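Local coordinates for bifunctional protein PutA (Bdellovibrio bacteriovorus, PDB 5UR2) that probably carries out both steps of proline breakdown to glutamate, with an FAD-dependent proline dehydrogenase and an NAD-dependent glutamate semialdehyde dehydrogenase in one chain, at residues K476-R479 against E480-L483; I576-Q579 against V580-G584. All coordinates share one frame; numbering follows the deposited sequence.

Interaction 1: residues K476-R479 against E480-L483; sequences KADR and EKML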
loop_
_atom_site.group_PDB
_atom_site.type_symbol
_atom_site.label_atom_id
_atom_site.label_comp_id
_atom_site.label_asym_id
_atom_site.label_seq_id
_atom_site.Cartn_x
_atom_site.Cartn_y
_atom_site.Cartn_z
ATOM N N LYS B 476 -12.074 22.573 34.949
ATOM C CA LYS B 476 -11.288 23.230 35.988
ATOM C C LYS B 476 -10.166 22.334 36.504
ATOM O O LYS B 476 -9.064 22.816 36.798
ATOM C CB LYS B 476 -12.201 23.639 37.137
ATOM C CG LYS B 476 -11.483 24.302 38.292
ATOM C CD LYS B 476 -12.484 24.795 39.323
ATOM C CE LYS B 476 -11.793 25.577 40.411
ATOM N NZ LYS B 476 -12.807 26.189 41.288
ATOM N N ALA B 477 -10.433 21.033 36.641
ATOM C CA ALA B 477 -9.413 20.117 37.146
ATOM C C ALA B 477 -8.191 20.067 36.236
ATOM O O ALA B 477 -7.070 19.849 36.713
ATOM C CB ALA B 477 -10.001 18.717 37.322
ATOM N N ASP B 478 -8.381 20.254 34.931
ATOM C CA ASP B 478 -7.248 20.211 34.019
ATOM C C ASP B 478 -6.449 21.510 34.059
ATOM O O ASP B 478 -5.217 21.486 33.942
ATOM C CB ASP B 478 -7.745 19.858 32.621
ATOM C CG ASP B 478 -8.155 18.390 32.526
ATOM O OD1 ASP B 478 -7.591 17.577 33.299
ATOM O OD2 ASP B 478 -9.044 18.056 31.716
ATOM N N ARG B 479 -7.119 22.652 34.238
ATOM C CA ARG B 479 -6.381 23.891 34.476
ATOM C C ARG B 479 -5.521 23.778 35.735
ATOM O O ARG B 479 -4.367 24.227 35.756
ATOM C CB ARG B 479 -7.345 25.086 34.582
ATOM C CG ARG B 479 -8.158 25.348 33.315
ATOM C CD ARG B 479 -8.871 26.711 33.321
ATOM N NE ARG B 479 -9.795 26.842 34.440
ATOM C CZ ARG B 479 -11.059 26.412 34.444
ATOM N NH1 ARG B 479 -11.589 25.816 33.378
ATOM N NH2 ARG B 479 -11.805 26.584 35.530
ATOM N N GLU B 480 -6.061 23.160 36.788
ATOM C CA GLU B 480 -5.323 23.042 38.041
ATOM C C GLU B 480 -4.089 22.161 37.888
ATOM O O GLU B 480 -3.021 22.496 38.412
ATOM C CB GLU B 480 -6.233 22.496 39.138
ATOM C CG GLU B 480 -7.268 23.493 39.620
ATOM C CD GLU B 480 -8.343 22.848 40.486
ATOM O OE1 GLU B 480 -8.516 21.605 40.426
ATOM O OE2 GLU B 480 -9.004 23.590 41.239
ATOM N N LYS B 481 -4.224 21.026 37.193
ATOM C CA LYS B 481 -3.069 20.170 36.927
ATOM C C LYS B 481 -2.028 20.901 36.099
ATOM O O LYS B 481 -0.821 20.710 36.298
ATOM C CB LYS B 481 -3.502 18.883 36.214
ATOM C CG LYS B 481 -4.257 17.932 37.131
ATOM C CD LYS B 481 -4.656 16.639 36.426
ATOM C CE LYS B 481 -5.444 15.734 37.371
ATOM N NZ LYS B 481 -6.906 15.867 37.184
ATOM N N MET B 482 -2.480 21.731 35.154
ATOM C CA MET B 482 -1.552 22.497 34.329
ATOM C C MET B 482 -0.776 23.486 35.181
ATOM O O MET B 482 0.451 23.588 35.074
ATOM C CB MET B 482 -2.316 23.225 33.222
ATOM C CG MET B 482 -1.443 23.842 32.171
ATOM S SD MET B 482 -0.575 22.527 31.266
ATOM C CE MET B 482 1.095 22.745 31.899
ATOM N N LEU B 483 -1.484 24.211 36.052
ATOM C CA LEU B 483 -0.827 25.165 36.942
ATOM C C LEU B 483 0.069 24.443 37.939
ATOM O O LEU B 483 1.149 24.933 38.282
ATOM C CB LEU B 483 -1.882 26.016 37.663
ATOM C CG LEU B 483 -2.673 26.997 36.784
ATOM C CD1 LEU B 483 -3.931 27.552 37.482
ATOM C CD2 LEU B 483 -1.759 28.163 36.450
#
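Lys476 and Glu480, one helical turn apart, meet at a slant at the start of helix 476-491. The backbone bond beneath them runs from Glu480 N to Lys476 O (3.0 Å), and three more of the same i to i+4 kind follow, ending with Leu483 N to Arg479 O at 2.9 Å.

Opposite charges come near each other without reaching salt-bridge distance, and would probably attract only loosely. Lys476 is fully extended, with CG anti to the backbone N (chi1 179°), and lies across the end of Glu480, its CE 3.5 Å from Glu480 OE2 while its NZ is 4.6 Å from that same oxygen. On another side of the turn, Asp478 OD1 and Lys481 NZ are 4.3 Å apart. Arg479 bends at chi3 (-59°), and one guanidinium face meets Lys476 CA near its rim, while NH1 bonds to Phe473 O, just ahead of the helix.

Carbon atoms of the second turn lie against the carbonyls of the first: Met482 CB and Leu483 CG are each 3.4 Å from Arg479 O. Met482 then turns off toward Ile576 and Ala577 of helix 572-583. The chemistry implies a helix start held by its backbone ladder and by Arg479's tie to the preceding loop, with the solvent-side charges adding probably modest electrostatics.

Interaction 2: residues I576-Q579 against V580-G584; sequences IATQ and VLEVG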
loop_
_atom_site.group_PDB
_atom_site.type_symbol
_atom_site.label_atom_id
_atom_site.label_comp_id
_atom_site.label_asym_id
_atom_site.label_seq_id
_atom_site.Cartn_x
_atom_site.Cartn_y
_atom_site.Cartn_z
ATOM N N ILE B 576 3.658 19.082 28.800
ATOM C CA ILE B 576 3.221 20.403 28.354
ATOM C C ILE B 576 4.059 21.484 29.015
ATOM O O ILE B 576 4.592 22.383 28.350
ATOM C CB ILE B 576 1.727 20.618 28.643
ATOM C CG1 ILE B 576 0.882 19.716 27.759
ATOM C CG2 ILE B 576 1.351 22.081 28.431
ATOM C CD1 ILE B 576 -0.605 19.741 28.107
ATOM N N ALA B 577 4.201 21.399 30.337
ATOM C CA ALA B 577 4.895 22.453 31.067
ATOM C C ALA B 577 6.304 22.666 30.525
ATOM O O ALA B 577 6.745 23.814 30.376
ATOM C CB ALA B 577 4.924 22.132 32.564
ATOM N N THR B 578 7.002 21.579 30.169
ATOM C CA THR B 578 8.359 21.721 29.640
ATOM C C THR B 578 8.368 22.534 28.350
ATOM O O THR B 578 9.257 23.374 28.128
ATOM C CB THR B 578 8.985 20.351 29.390
ATOM O OG1 THR B 578 8.887 19.563 30.573
ATOM C CG2 THR B 578 10.492 20.505 28.971
ATOM N N GLN B 579 7.412 22.264 27.471
ATOM C CA GLN B 579 7.330 22.993 26.213
ATOM C C GLN B 579 6.912 24.439 26.435
ATOM O O GLN B 579 7.390 25.343 25.737
ATOM C CB GLN B 579 6.359 22.295 25.269
ATOM C CG GLN B 579 6.732 20.873 24.998
ATOM C CD GLN B 579 6.100 20.383 23.725
ATOM O OE1 GLN B 579 5.573 21.183 22.949
ATOM N NE2 GLN B 579 6.128 19.072 23.503
ATOM N N VAL B 580 6.017 24.684 27.388
ATOM C CA VAL B 580 5.642 26.065 27.691
ATOM C C VAL B 580 6.873 26.866 28.110
ATOM O O VAL B 580 7.116 27.971 27.610
ATOM C CB VAL B 580 4.548 26.101 28.775
ATOM C CG1 VAL B 580 4.387 27.518 29.336
ATOM C CG2 VAL B 580 3.243 25.606 28.187
ATOM N N LEU B 581 7.691 26.302 28.997
ATOM C CA LEU B 581 8.787 27.074 29.582
ATOM C C LEU B 581 10.025 27.119 28.682
ATOM O O LEU B 581 10.650 28.175 28.558
ATOM C CB LEU B 581 9.151 26.509 30.962
ATOM C CG LEU B 581 8.098 26.635 32.073
ATOM C CD1 LEU B 581 8.516 25.865 33.296
ATOM C CD2 LEU B 581 7.937 28.111 32.432
ATOM N N GLU B 582 10.404 25.997 28.050
ATOM C CA GLU B 582 11.646 25.978 27.282
ATOM C C GLU B 582 11.476 26.557 25.883
ATOM O O GLU B 582 12.389 27.205 25.369
ATOM C CB GLU B 582 12.202 24.553 27.167
ATOM C CG GLU B 582 13.582 24.519 26.546
ATOM C CD GLU B 582 14.063 23.118 26.186
ATOM O OE1 GLU B 582 13.233 22.206 26.038
ATOM O OE2 GLU B 582 15.291 22.917 26.054
ATOM N N VAL B 583 10.327 26.341 25.247
ATOM C CA VAL B 583 10.144 26.719 23.847
ATOM C C VAL B 583 9.159 27.877 23.662
ATOM O O VAL B 583 9.058 28.408 22.547
ATOM C CB VAL B 583 9.711 25.498 23.006
ATOM C CG1 VAL B 583 9.887 25.748 21.536
ATOM C CG2 VAL B 583 10.519 24.283 23.410
ATOM N N GLY B 584 8.459 28.312 24.715
ATOM C CA GLY B 584 7.479 29.379 24.569
ATOM C C GLY B 584 6.182 28.942 23.915
ATOM O O GLY B 584 5.432 29.781 23.406
#
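In Ile576 the methyl CG2 stands anti to the backbone N (chi1 -69° places CG1 beside that N instead), and Val580, with chi1 167°, turns its own CG2 back beside its backbone N. The two methyls therefore meet one turn apart, CG2 to CG2 at 4.0 Å, their side chains crossing at a slant. Val580 CG2 also sits 3.5 Å from Ile576 O, close to the carbonyl that receives Val580 N.

That bond, 2.9 Å from Val580 N to Ile576 O, is nearly straight at both ends. The helical ladder continues through Leu581 and Glu582, then weakens in geometry at the last rung: Val583 N is 3.1 Å from Gln579 O but stands above the carbonyl plane. Gly584 is the first residue to leave helical angles, with a positive phi (76°) and a weak bond from its N to Val580 O.

The polar side chains of this buried turn find partners beyond it. Both carboxylate oxygens of Glu582 are bonded, OE2 to Val672 N and OE1 to Val673 N, two successive amides at the start of helix 671-684, where the helix dipole would probably favour the negative charge. Gln579 NE2 bonds to Asp593 OD2, and Thr578 OG1 bonds to Lys574 O one turn earlier in the same helix.

Within the aldehyde dehydrogenase part, helix 572-583 is thus packed on several sides. Ile576, Val580 and Leu581 lean on helix 476-491, Ile576 and Gln579 on helix 587-611, and Thr578 and Val583 on helix 671-684, while Glu582 O takes a bond from Arg514 of strand 511-516.

How the interactions relate
Interaction 1 comes first along the chain, at the beginning of helix 476-491, and interaction 2 follows about a hundred residues later, toward the end of helix 572-583. Their centres lie about 16 Å apart, yet the two helices touch directly: Met482 SD reaches Ile576 CG2 at 3.5 Å, and its CE lies 3.7 Å from Ala577 N. Interaction 1 is partly open to solvent, whereas interaction 2 is buried. The pair thus joins helix 476-491, which comes after the barrel strands along the chain, to helix 572-583 of the aldehyde dehydrogenase family region, with helix 587-611 touching both, away from the predicted catalytic residues and the modified flavin.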